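Local coordinates for protein HP0420 homologue (Helicobacter felis, PDB 3LW3) that is of unknown function but adopts the hotdog fold and pairs into a two-subunit assembly, a scaffold that in many proteins of this fold serves acyl-CoA thioesterases, at residues I112-E117 with G126-L131; L69-K74 with A100-T105; M82-L87 with K122-D127; C41-E46 with K93-F98. All coordinates share one frame; numbering follows the deposited sequence.

Contact 1: I112-E117 with G126-L131; sequences IRVEGE and GDFEIL
Gly126 faces Val114 as an antiparallel hydrogen-bonded pair: Val114 N reaches Gly126 O at 2.8 Å, and Gly126 N answers to Val114 O at 2.9 Å. The next pair, Asp127 with Arg113, is non-hydrogen-bonded, and its side chains take over on the face turned away from the helix. Arg113 NE grips Asp127 OD1 at 2.6 Å on the syn side of the carboxylate. Bends at chi2 (91°) and chi3 bring NE over the neighbouring strand. The guanidinium and carboxylate planes stand 57° apart, so this is no flat two-pronged bridge, and Arg113 NH2 stays 3.4 Å from Asp127 OD2. Strands 109-118 and 121-132, consecutive in the chain and paired antiparallel, form a beta hairpin in the sheet of the hotdog fold, which curves round the helix 57-72. Phe128 turns to that inner side. Its backbone N bonds to Ile112 O at 2.8 Å, nearly straight at 169°, and the same oxygen lies at the edge of its ring, in plane. Phe128 CE2 packs on Val114 CG2 at 3.6 Å, while Ala64, Ser65 and Ala68 of the helix meet the ring as well. Glu129 starts outward, and its OE1 bonds to Thr111 OG1. Ile130 returns to the inner face, where its CD1 meets Ile112 CD1 at 3.7 Å and its side chain also touches Leu72 of the helix.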
loop_
_atom_site.group_PDB
_atom_site.type_symbol
_atom_site.label_atom_id
_atom_site.label_comp_id
_atom_site.label_asym_id
_atom_site.label_seq_id
_atom_site.Cartn_x
_atom_site.Cartn_y
_atom_site.Cartn_z
ATOM N N ILE B 112 -0.026 8.606 12.083
ATOM C CA ILE B 112 0.434 7.334 12.654
ATOM C C ILE B 112 1.792 7.046 12.025
ATOM O O ILE B 112 1.955 7.123 10.789
ATOM C CB ILE B 112 -0.552 6.148 12.380
ATOM C CG1 ILE B 112 -1.906 6.319 13.094
ATOM C CG2 ILE B 112 0.016 4.810 12.897
ATOM C CD1 ILE B 112 -2.687 7.439 12.789
ATOM N N ARG B 113 2.776 6.750 12.859
ATOM C CA ARG B 113 4.115 6.404 12.396
ATOM C C ARG B 113 4.243 4.874 12.399
ATOM O O ARG B 113 3.818 4.207 13.343
ATOM C CB ARG B 113 5.140 7.042 13.341
ATOM C CG ARG B 113 6.481 6.404 13.371
ATOM C CD ARG B 113 7.396 6.991 12.413
ATOM N NE ARG B 113 7.290 8.450 12.327
ATOM C CZ ARG B 113 8.264 9.313 12.619
ATOM N NH1 ARG B 113 9.454 8.881 13.068
ATOM N NH2 ARG B 113 8.046 10.620 12.457
ATOM N N VAL B 114 4.814 4.321 11.330
ATOM C CA VAL B 114 4.964 2.875 11.208
ATOM C C VAL B 114 6.429 2.541 10.951
ATOM O O VAL B 114 7.084 3.182 10.120
ATOM C CB VAL B 114 4.075 2.258 10.109
ATOM C CG1 VAL B 114 4.276 0.768 10.052
ATOM C CG2 VAL B 114 2.593 2.537 10.392
ATOM N N GLU B 115 6.979 1.599 11.704
ATOM C CA GLU B 115 8.336 1.117 11.419
ATOM C C GLU B 115 8.220 -0.355 11.134
ATOM O O GLU B 115 7.509 -1.085 11.824
ATOM C CB GLU B 115 9.245 1.300 12.601
ATOM C CG GLU B 115 9.442 2.749 12.943
ATOM C CD GLU B 115 10.401 2.965 14.084
ATOM O OE1 GLU B 115 10.775 1.989 14.789
ATOM O OE2 GLU B 115 10.772 4.136 14.284
ATOM N N GLY B 116 8.904 -0.803 10.092
ATOM C CA GLY B 116 8.904 -2.220 9.781
ATOM C C GLY B 116 10.271 -2.782 10.099
ATOM O O GLY B 116 11.297 -2.143 9.735
ATOM N N GLU B 117 10.299 -3.934 10.766
ATOM C CA GLU B 117 11.569 -4.530 11.163
ATOM C C GLU B 117 11.709 -5.970 10.753
ATOM O O GLU B 117 10.765 -6.765 10.860
ATOM C CB GLU B 117 11.761 -4.465 12.657
ATOM C CG GLU B 117 11.717 -3.089 13.262
ATOM C CD GLU B 117 11.900 -3.187 14.770
ATOM O OE1 GLU B 117 11.588 -4.243 15.389
ATOM O OE2 GLU B 117 12.343 -2.171 15.354
ATOM N N GLY B 126 7.458 4.913 7.848
ATOM C CA GLY B 126 6.506 5.787 7.207
ATOM C C GLY B 126 5.595 6.521 8.145
ATOM O O GLY B 126 5.395 6.047 9.254
ATOM N N ASP B 127 5.057 7.651 7.692
ATOM C CA ASP B 127 3.972 8.363 8.388
ATOM C C ASP B 127 2.699 8.326 7.538
ATOM O O ASP B 127 2.750 8.604 6.326
ATOM C CB ASP B 127 4.376 9.808 8.700
ATOM C CG ASP B 127 5.500 9.867 9.714
ATOM O OD1 ASP B 127 5.348 9.261 10.781
ATOM O OD2 ASP B 127 6.575 10.452 9.446
ATOM N N PHE B 128 1.584 7.954 8.151
ATOM C CA PHE B 128 0.295 7.851 7.471
ATOM C C PHE B 128 -0.647 8.892 8.072
ATOM O O PHE B 128 -0.665 9.080 9.282
ATOM C CB PHE B 128 -0.315 6.460 7.674
ATOM C CG PHE B 128 0.501 5.371 7.032
ATOM C CD1 PHE B 128 0.138 4.862 5.809
ATOM C CD2 PHE B 128 1.690 4.931 7.642
ATOM C CE1 PHE B 128 0.934 3.898 5.187
ATOM C CE2 PHE B 128 2.479 3.973 7.048
ATOM C CZ PHE B 128 2.119 3.482 5.797
ATOM N N GLU B 129 -1.439 9.534 7.240
ATOM C CA GLU B 129 -2.445 10.462 7.732
ATOM C C GLU B 129 -3.769 9.735 7.521
ATOM O O GLU B 129 -4.002 9.153 6.438
ATOM C CB GLU B 129 -2.425 11.782 6.968
ATOM C CG GLU B 129 -1.039 12.405 6.850
ATOM C CD GLU B 129 -0.465 12.880 8.165
ATOM O OE1 GLU B 129 -1.287 13.263 9.031
ATOM O OE2 GLU B 129 0.805 12.872 8.334
ATOM N N ILE B 130 -4.621 9.744 8.554
ATOM C CA ILE B 130 -5.883 9.060 8.531
ATOM C C ILE B 130 -6.991 10.037 8.832
ATOM O O ILE B 130 -6.852 10.813 9.766
ATOM C CB ILE B 130 -5.927 7.858 9.524
ATOM C CG1 ILE B 130 -4.866 6.782 9.129
ATOM C CG2 ILE B 130 -7.352 7.330 9.622
ATOM C CD1 ILE B 130 -4.666 5.696 10.172
ATOM N N LEU B 131 -8.048 10.030 8.016
ATOM C CA LEU B 131 -9.240 10.876 8.242
ATOM C C LEU B 131 -10.391 10.045 8.845
ATOM O O LEU B 131 -10.600 8.876 8.459
ATOM C CB LEU B 131 -9.725 11.526 6.942
ATOM C CG LEU B 131 -8.779 12.424 6.148
ATOM C CD1 LEU B 131 -9.513 13.056 4.973
ATOM C CD2 LEU B 131 -8.096 13.485 7.033
#

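Contact 2: L69-K74 with A100-T105; sequences LCALNK and ATITHT
Ala71 and Ala100 make the tight end of this contact: their CB atoms meet at 3.7 Å, and the two CA atoms are only 6.0 Å apart, a spacing between helix and strand that such short side chains permit. Both residues are buried, and Ala100 also touches Ile112 of the next strand. One step along the inner face, Ile102 lays its CD1 against the end of the helix, 3.6 Å from Ala71 O. Its CG1 branch sits beside its own backbone N (chi1 -65°), and from there the terminal methyl extends to the last turn. This is the seating of the hotdog helix 57-72 on the concave side of its sheet, made here by van der Waals contact, without hydrogen bonds between the two segments. Packing slackens toward the helix C terminus. Leu72 CD1 approaches Ile102 CD1 at 4.1 Å, the two side chains crossing at about a right angle, and Leu72 leans on Ile130 and Val132 too. Asn73 leaves helical geometry with a positive phi of 53°, although its N still bonds to Leu69 O at 2.8 Å. On the exposed side, Thr105 OG1 lies a loose 4.4 Å from Leu72 CD1 and takes Ser110 OG as its hydrogen-bond partner. Just before Thr105, Thr103 and His104 both face Thr111 in a classic beta bulge, with Thr103 OG1 and His104 ND1 hydrogen-bonded at 3.0 Å.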
loop_
_atom_site.group_PDB
_atom_site.type_symbol
_atom_site.label_atom_id
_atom_site.label_comp_id
_atom_site.label_asym_id
_atom_site.label_seq_id
_atom_site.Cartn_x
_atom_site.Cartn_y
_atom_site.Cartn_z
ATOM N N LEU B 69 -3.953 1.696 10.255
ATOM C CA LEU B 69 -5.411 1.712 10.513
ATOM C C LEU B 69 -5.737 1.026 11.846
ATOM O O LEU B 69 -6.562 1.517 12.600
ATOM C CB LEU B 69 -6.175 1.104 9.338
ATOM C CG LEU B 69 -6.199 2.033 8.118
ATOM C CD1 LEU B 69 -6.575 1.352 6.742
ATOM C CD2 LEU B 69 -7.173 3.177 8.426
ATOM N N CYS B 70 -5.084 -0.098 12.145
ATOM C CA CYS B 70 -5.335 -0.805 13.397
ATOM C C CYS B 70 -4.915 -0.036 14.665
ATOM O O CYS B 70 -5.529 -0.194 15.735
ATOM C CB CYS B 70 -4.663 -2.172 13.379
ATOM S SG CYS B 70 -5.353 -3.324 12.209
ATOM N N ALA B 71 -3.905 0.804 14.564
ATOM C CA ALA B 71 -3.454 1.590 15.706
ATOM C C ALA B 71 -4.532 2.573 16.178
ATOM O O ALA B 71 -4.651 2.824 17.383
ATOM C CB ALA B 71 -2.156 2.394 15.333
ATOM N N LEU B 72 -5.251 3.147 15.220
ATOM C CA LEU B 72 -6.349 4.078 15.528
ATOM C C LEU B 72 -7.670 3.312 15.768
ATOM O O LEU B 72 -8.451 3.660 16.668
ATOM C CB LEU B 72 -6.523 5.091 14.399
ATOM C CG LEU B 72 -7.642 6.095 14.599
ATOM C CD1 LEU B 72 -7.314 6.858 15.848
ATOM C CD2 LEU B 72 -7.674 6.965 13.380
ATOM N N ASN B 73 -7.901 2.258 14.983
ATOM C CA ASN B 73 -9.027 1.345 15.143
ATOM C C ASN B 73 -10.395 2.047 15.201
ATOM O O ASN B 73 -11.181 1.788 16.093
ATOM C CB ASN B 73 -8.843 0.442 16.379
ATOM C CG ASN B 73 -9.844 -0.707 16.429
ATOM O OD1 ASN B 73 -10.208 -1.165 17.516
ATOM N ND2 ASN B 73 -10.333 -1.140 15.280
ATOM N N LYS B 74 -10.654 2.931 14.252
ATOM C CA LYS B 74 -11.938 3.617 14.143
ATOM C C LYS B 74 -12.729 3.182 12.906
ATOM O O LYS B 74 -12.195 3.128 11.779
ATOM C CB LYS B 74 -11.746 5.126 14.094
ATOM C CG LYS B 74 -11.026 5.682 15.285
ATOM C CD LYS B 74 -12.003 6.414 16.220
ATOM C CE LYS B 74 -11.633 6.253 17.707
ATOM N NZ LYS B 74 -10.763 7.348 18.208
ATOM N N ALA B 100 2.965 0.130 14.448
ATOM C CA ALA B 100 2.333 1.451 14.266
ATOM C C ALA B 100 2.160 2.110 15.633
ATOM O O ALA B 100 1.740 1.465 16.618
ATOM C CB ALA B 100 1.001 1.292 13.645
ATOM N N THR B 101 2.325 3.418 15.670
ATOM C CA THR B 101 2.068 4.204 16.885
ATOM C C THR B 101 1.446 5.537 16.459
ATOM O O THR B 101 1.976 6.244 15.583
ATOM C CB THR B 101 3.363 4.485 17.681
ATOM O OG1 THR B 101 4.074 3.274 17.964
ATOM C CG2 THR B 101 3.057 5.296 19.021
ATOM N N ILE B 102 0.330 5.923 17.071
ATOM C CA ILE B 102 -0.269 7.239 16.749
ATOM C C ILE B 102 0.685 8.326 17.260
ATOM O O ILE B 102 1.168 8.239 18.413
ATOM C CB ILE B 102 -1.608 7.432 17.501
ATOM C CG1 ILE B 102 -2.669 6.398 17.026
ATOM C CG2 ILE B 102 -2.109 8.835 17.320
ATOM C CD1 ILE B 102 -3.846 6.303 17.952
ATOM N N THR B 103 0.971 9.319 16.425
ATOM C CA THR B 103 1.811 10.460 16.825
ATOM C C THR B 103 1.021 11.781 17.075
ATOM O O THR B 103 1.437 12.617 17.887
ATOM C CB THR B 103 3.006 10.670 15.853
ATOM O OG1 THR B 103 2.487 10.926 14.544
ATOM C CG2 THR B 103 3.917 9.394 15.864
ATOM N N HIS B 104 -0.121 11.937 16.404
ATOM C CA HIS B 104 -0.975 13.116 16.536
ATOM C C HIS B 104 -2.397 12.687 16.305
ATOM O O HIS B 104 -2.640 11.818 15.477
ATOM C CB HIS B 104 -0.617 14.143 15.476
ATOM C CG HIS B 104 0.821 14.535 15.488
ATOM N ND1 HIS B 104 1.792 13.814 14.819
ATOM C CD2 HIS B 104 1.471 15.542 16.126
ATOM C CE1 HIS B 104 2.968 14.388 15.005
ATOM N NE2 HIS B 104 2.800 15.438 15.794
ATOM N N THR B 105 -3.347 13.248 17.058
ATOM C CA THR B 105 -4.750 12.875 16.889
ATOM C C THR B 105 -5.711 14.026 17.220
ATOM O O THR B 105 -5.402 14.885 18.044
ATOM C CB THR B 105 -5.158 11.595 17.731
ATOM O OG1 THR B 105 -6.320 10.967 17.188
ATOM C CG2 THR B 105 -5.431 11.984 19.202
#

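Contact 3: M82-L87 with K122-D127; sequences MKVNLL and KVFEGD
Val84 and Phe124 lean on each other obliquely on the helix-facing side, with Phe124 CZ 3.8 Å from Val84 CB. Phe124 CG is trans to its backbone N (chi1 175°), which carries the ring across to strand 77-86. Leu86 CD1 touches it more loosely, at 4.2 Å from Phe124 CE1, and Phe98 packs with it edge-to-face. Strands 77-86 and 121-132 are antiparallel neighbours in the hotdog sheet, as the paired backbone bonds of Lys83 with Asp127 and of Asn85 with Glu125 establish. Met82 to Asn85 also pair with a strand of the second subunit, so the sheet runs on through the dimer. On the other face, Asn85 and Glu125 pass with amide and carboxylate planes 67° apart. Asn85 OD1 and Glu125 OE2, two acceptors, stay 3.2 Å apart without bonding. Glu125 OE1 is instead held by Lys122 NZ at 2.6 Å, a salt bridge that probably offsets the carboxylate's charge beside the Asn85 oxygen. Leu87 crosses Glu125 at about a right angle, its CD2 4.0 Å from Glu125 OE2. Leu87 CB rests 3.4 Å from Val123 O. Leu87 N bonds to that same oxygen at 2.9 Å, but from 44° above the carbonyl plane.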
loop_
_atom_site.group_PDB
_atom_site.type_symbol
_atom_site.label_atom_id
_atom_site.label_comp_id
_atom_site.label_asym_id
_atom_site.label_seq_id
_atom_site.Cartn_x
_atom_site.Cartn_y
_atom_site.Cartn_z
ATOM N N MET B 82 0.329 9.445 2.706
ATOM C CA MET B 82 1.457 8.818 3.370
ATOM C C MET B 82 2.765 9.277 2.774
ATOM O O MET B 82 2.832 9.671 1.610
ATOM C CB MET B 82 1.357 7.290 3.218
ATOM C CG MET B 82 1.581 6.806 1.785
ATOM S SD MET B 82 1.215 5.040 1.553
ATOM C CE MET B 82 -0.531 4.936 1.834
ATOM N N LYS B 83 3.810 9.236 3.595
ATOM C CA LYS B 83 5.176 9.473 3.172
ATOM C C LYS B 83 5.980 8.291 3.718
ATOM O O LYS B 83 6.018 8.064 4.933
ATOM C CB LYS B 83 5.696 10.759 3.764
ATOM C CG LYS B 83 6.992 11.221 3.085
ATOM C CD LYS B 83 8.236 10.544 3.700
ATOM C CE LYS B 83 9.438 10.539 2.717
ATOM N NZ LYS B 83 8.988 10.097 1.356
ATOM N N VAL B 84 6.611 7.523 2.842
ATOM C CA VAL B 84 7.186 6.245 3.268
ATOM C C VAL B 84 8.530 5.987 2.594
ATOM O O VAL B 84 8.763 6.395 1.420
ATOM C CB VAL B 84 6.232 5.017 3.050
ATOM C CG1 VAL B 84 4.887 5.235 3.692
ATOM C CG2 VAL B 84 6.086 4.718 1.610
ATOM N N ASN B 85 9.390 5.302 3.337
ATOM C CA ASN B 85 10.741 4.911 2.882
ATOM C C ASN B 85 10.846 3.393 2.949
ATOM O O ASN B 85 10.615 2.772 4.014
ATOM C CB ASN B 85 11.830 5.505 3.773
ATOM C CG ASN B 85 11.833 7.024 3.753
ATOM O OD1 ASN B 85 11.975 7.661 4.799
ATOM N ND2 ASN B 85 11.669 7.606 2.587
ATOM N N LEU B 86 11.132 2.803 1.795
ATOM C CA LEU B 86 11.324 1.372 1.668
ATOM C C LEU B 86 12.824 1.172 1.728
ATOM O O LEU B 86 13.535 1.362 0.727
ATOM C CB LEU B 86 10.697 0.819 0.379
ATOM C CG LEU B 86 9.158 0.860 0.357
ATOM C CD1 LEU B 86 8.573 2.225 0.296
ATOM C CD2 LEU B 86 8.567 0.032 -0.803
ATOM N N LEU B 87 13.342 0.868 2.918
ATOM C CA LEU B 87 14.800 0.938 3.146
ATOM C C LEU B 87 15.623 -0.182 2.518
ATOM O O LEU B 87 16.824 -0.037 2.296
ATOM C CB LEU B 87 15.127 1.072 4.640
ATOM C CG LEU B 87 14.449 2.256 5.329
ATOM C CD1 LEU B 87 14.737 2.296 6.796
ATOM C CD2 LEU B 87 14.977 3.519 4.694
ATOM N N LYS B 122 15.505 -2.110 11.268
ATOM C CA LYS B 122 14.492 -1.321 10.570
ATOM C C LYS B 122 14.701 -1.455 9.063
ATOM O O LYS B 122 15.816 -1.196 8.571
ATOM C CB LYS B 122 14.566 0.157 10.948
ATOM C CG LYS B 122 13.369 0.947 10.415
ATOM C CD LYS B 122 13.194 2.254 11.169
ATOM C CE LYS B 122 14.436 3.050 11.104
ATOM N NZ LYS B 122 14.126 4.494 11.500
ATOM N N VAL B 123 13.662 -1.858 8.335
ATOM C CA VAL B 123 13.736 -1.961 6.864
ATOM C C VAL B 123 12.626 -1.144 6.160
ATOM O O VAL B 123 12.562 -1.072 4.924
ATOM C CB VAL B 123 13.648 -3.412 6.374
ATOM C CG1 VAL B 123 14.867 -4.216 6.873
ATOM C CG2 VAL B 123 12.321 -4.042 6.889
ATOM N N PHE B 124 11.774 -0.498 6.969
ATOM C CA PHE B 124 10.686 0.342 6.455
ATOM C C PHE B 124 10.384 1.417 7.485
ATOM O O PHE B 124 10.386 1.163 8.697
ATOM C CB PHE B 124 9.432 -0.520 6.230
ATOM C CG PHE B 124 8.220 0.265 5.816
ATOM C CD1 PHE B 124 7.965 0.503 4.455
ATOM C CD2 PHE B 124 7.362 0.807 6.771
ATOM C CE1 PHE B 124 6.872 1.255 4.058
ATOM C CE2 PHE B 124 6.257 1.556 6.376
ATOM C CZ PHE B 124 6.000 1.755 5.024
ATOM N N GLU B 125 10.081 2.615 7.006
ATOM C CA GLU B 125 9.550 3.635 7.937
ATOM C C GLU B 125 8.560 4.546 7.197
ATOM O O GLU B 125 8.776 4.863 6.008
ATOM C CB GLU B 125 10.695 4.410 8.597
ATOM C CG GLU B 125 11.427 5.325 7.649
ATOM C CD GLU B 125 12.837 5.795 8.126
ATOM O OE1 GLU B 125 13.176 5.681 9.334
ATOM O OE2 GLU B 125 13.591 6.293 7.261
ATOM N N GLY B 126 7.458 4.913 7.848
ATOM C CA GLY B 126 6.506 5.787 7.207
ATOM C C GLY B 126 5.595 6.521 8.145
ATOM O O GLY B 126 5.395 6.047 9.254
ATOM N N ASP B 127 5.057 7.651 7.692
ATOM C CA ASP B 127 3.972 8.363 8.388
ATOM C C ASP B 127 2.699 8.326 7.538
ATOM O O ASP B 127 2.750 8.604 6.326
ATOM C CB ASP B 127 4.376 9.808 8.700
ATOM C CG ASP B 127 5.500 9.867 9.714
ATOM O OD1 ASP B 127 5.348 9.261 10.781
ATOM O OD2 ASP B 127 6.575 10.452 9.446
#

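Contact 4: C41-E46 with K93-F98; sequences CLTPKE and KQEIYF
Cys41 sets its sulfur over one face of the Tyr97 ring, 3.7 Å from SG to the ring centroid, in a sulfur-aromatic contact. Two rotamers bring this about: SG is trans to the cysteine N (chi1 -176°), while the tyrosine CG lies beside its own N (chi1 -75°), placing the ring under the sulfur. SG is offset toward the hydroxyl end, nearest to Tyr97 CZ at 3.6 Å. Leu42 and Ile96, the next pair, turn to the opposite face and are joined by two backbone bonds, Leu42 N to Ile96 O at 2.9 Å and Ile96 N to Leu42 O at 2.8 Å, the latter almost linear at 177°. Leu42 CB meets the edge of the Phe98 ring in plane, 4.0 Å from Phe98 CE2. Beyond the regular strand, Thr43 and Glu95 run side by side in the same direction, with a tight 3.2 Å between Thr43 CG2 and Glu95 CG. Thr43 holds OG1 between its N and carbonyl carbon, leaving CG2 to face the glutamate chain. Lys45 curls back, and its NZ bonds to Thr43 O at 2.6 Å. The ladder joins strands 37-42 and 96-105 of the hotdog sheet; strand 29-34 continues it beyond Cys41 and strand 109-118 beyond Tyr97, while against the helix 57-72 Leu42 lies on Ile60, and Phe98 on Ala63, Ala64 and Ala67.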
loop_
_atom_site.group_PDB
_atom_site.type_symbol
_atom_site.label_atom_id
_atom_site.label_comp_id
_atom_site.label_asym_id
_atom_site.label_seq_id
_atom_site.Cartn_x
_atom_site.Cartn_y
_atom_site.Cartn_z
ATOM N N CYS B 41 2.281 -8.707 11.083
ATOM C CA CYS B 41 3.447 -9.414 10.594
ATOM C C CYS B 41 3.233 -9.919 9.159
ATOM O O CYS B 41 2.271 -10.641 8.871
ATOM C CB CYS B 41 3.787 -10.586 11.506
ATOM S SG CYS B 41 5.323 -11.403 10.967
ATOM N N LEU B 42 4.117 -9.502 8.264
ATOM C CA LEU B 42 4.076 -9.941 6.874
ATOM C C LEU B 42 5.154 -10.971 6.604
ATOM O O LEU B 42 6.327 -10.687 6.749
ATOM C CB LEU B 42 4.280 -8.756 5.938
ATOM C CG LEU B 42 4.448 -9.097 4.453
ATOM C CD1 LEU B 42 3.196 -9.655 3.904
ATOM C CD2 LEU B 42 4.897 -7.880 3.658
ATOM N N THR B 43 4.723 -12.159 6.210
ATOM C CA THR B 43 5.625 -13.186 5.676
ATOM C C THR B 43 5.346 -13.318 4.156
ATOM O O THR B 43 4.327 -13.881 3.736
ATOM C CB THR B 43 5.501 -14.484 6.509
ATOM O OG1 THR B 43 4.106 -14.749 6.813
ATOM C CG2 THR B 43 6.195 -14.279 7.854
ATOM N N PRO B 44 6.189 -12.645 3.329
ATOM C CA PRO B 44 5.755 -12.480 1.934
ATOM C C PRO B 44 5.585 -13.800 1.204
ATOM O O PRO B 44 6.378 -14.714 1.443
ATOM C CB PRO B 44 6.890 -11.678 1.319
ATOM C CG PRO B 44 7.439 -10.867 2.463
ATOM C CD PRO B 44 7.382 -11.831 3.621
ATOM N N LYS B 45 4.578 -13.856 0.334
ATOM C CA LYS B 45 4.247 -15.046 -0.480
ATOM C C LYS B 45 4.638 -14.822 -1.938
ATOM O O LYS B 45 4.789 -13.664 -2.390
ATOM C CB LYS B 45 2.752 -15.351 -0.401
ATOM C CG LYS B 45 2.211 -15.572 1.055
ATOM C CD LYS B 45 3.136 -16.515 1.826
ATOM C CE LYS B 45 2.563 -16.800 3.262
ATOM N NZ LYS B 45 2.294 -15.542 4.079
ATOM N N GLU B 46 4.821 -15.917 -2.680
ATOM C CA GLU B 46 5.207 -15.802 -4.080
ATOM C C GLU B 46 4.334 -14.849 -4.887
ATOM O O GLU B 46 4.874 -14.076 -5.701
ATOM C CB GLU B 46 5.266 -17.172 -4.741
ATOM C CG GLU B 46 6.550 -17.865 -4.402
ATOM C CD GLU B 46 6.533 -19.367 -4.728
ATOM O OE1 GLU B 46 5.930 -19.740 -5.775
ATOM O OE2 GLU B 46 7.115 -20.161 -3.931
ATOM N N LYS B 93 9.933 -15.443 2.535
ATOM C CA LYS B 93 10.485 -16.086 3.740
ATOM C C LYS B 93 10.944 -15.101 4.788
ATOM O O LYS B 93 11.061 -15.488 5.950
ATOM C CB LYS B 93 11.610 -17.101 3.445
ATOM C CG LYS B 93 11.175 -18.308 2.613
ATOM C CD LYS B 93 12.320 -19.325 2.547
ATOM C CE LYS B 93 12.130 -20.372 1.444
ATOM N NZ LYS B 93 13.219 -21.448 1.408
ATOM N N GLN B 94 11.170 -13.832 4.430
ATOM C CA GLN B 94 11.510 -12.870 5.477
ATOM C C GLN B 94 10.270 -12.467 6.269
ATOM O O GLN B 94 9.332 -11.956 5.687
ATOM C CB GLN B 94 12.176 -11.623 4.875
ATOM C CG GLN B 94 13.554 -11.850 4.260
ATOM C CD GLN B 94 14.211 -10.524 3.887
ATOM O OE1 GLN B 94 14.315 -10.177 2.693
ATOM N NE2 GLN B 94 14.653 -9.756 4.911
ATOM N N GLU B 95 10.304 -12.613 7.590
ATOM C CA GLU B 95 9.234 -12.092 8.461
ATOM C C GLU B 95 9.446 -10.615 8.751
ATOM O O GLU B 95 10.430 -10.249 9.401
ATOM C CB GLU B 95 9.253 -12.801 9.812
ATOM C CG GLU B 95 8.818 -14.210 9.717
ATOM C CD GLU B 95 8.608 -14.824 11.091
ATOM O OE1 GLU B 95 8.911 -14.159 12.142
ATOM O OE2 GLU B 95 8.110 -15.965 11.091
ATOM N N ILE B 96 8.532 -9.774 8.293
ATOM C CA ILE B 96 8.621 -8.307 8.595
ATOM C C ILE B 96 7.539 -7.860 9.595
ATOM O O ILE B 96 6.339 -7.984 9.275
ATOM C CB ILE B 96 8.438 -7.481 7.312
ATOM C CG1 ILE B 96 9.301 -8.045 6.186
ATOM C CG2 ILE B 96 8.798 -6.035 7.551
ATOM C CD1 ILE B 96 10.815 -8.072 6.560
ATOM N N TYR B 97 7.943 -7.379 10.775
ATOM C CA TYR B 97 6.980 -6.850 11.773
ATOM C C TYR B 97 6.774 -5.343 11.581
ATOM O O TYR B 97 7.740 -4.558 11.609
ATOM C CB TYR B 97 7.495 -7.131 13.186
ATOM C CG TYR B 97 7.328 -8.574 13.562
ATOM C CD1 TYR B 97 6.140 -9.038 14.120
ATOM C CD2 TYR B 97 8.346 -9.484 13.293
ATOM C CE1 TYR B 97 5.960 -10.369 14.461
ATOM C CE2 TYR B 97 8.181 -10.812 13.601
ATOM C CZ TYR B 97 6.999 -11.241 14.204
ATOM O OH TYR B 97 6.843 -12.575 14.508
ATOM N N PHE B 98 5.519 -4.945 11.359
ATOM C CA PHE B 98 5.211 -3.524 11.250
ATOM C C PHE B 98 4.549 -3.041 12.519
ATOM O O PHE B 98 3.461 -3.511 12.875
ATOM C CB PHE B 98 4.273 -3.236 10.076
ATOM C CG PHE B 98 4.902 -3.540 8.721
ATOM C CD1 PHE B 98 5.538 -2.532 7.980
ATOM C CD2 PHE B 98 4.867 -4.828 8.193
ATOM C CE1 PHE B 98 6.098 -2.818 6.748
ATOM C CE2 PHE B 98 5.469 -5.094 6.914
ATOM C CZ PHE B 98 6.036 -4.085 6.217
#

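How the contacts relate
From the N terminus, contact 4 opens first at 41-46, contact 2 at the end of the helix (69-74) and contact 3 at 82-87. Contact 4 closes at 93-98 and contact 2 at 100-105, after one intervening residue of the same strand, so these two cross each other and contact 3 crosses both; all three close long loops. Contact 1, opening after 4 and 2 have closed, closes the short hairpin of strands 109-118 and 121-132 and ends together with contact 3, sharing Gly126 and Asp127. Contacts 4, 1 and 3 tie sheet neighbours together, and contact 2 fixes the helix to the sheet. Phe98 and Phe124 bring contacts 4 and 3 into touch, although their centres are about 15 Å apart.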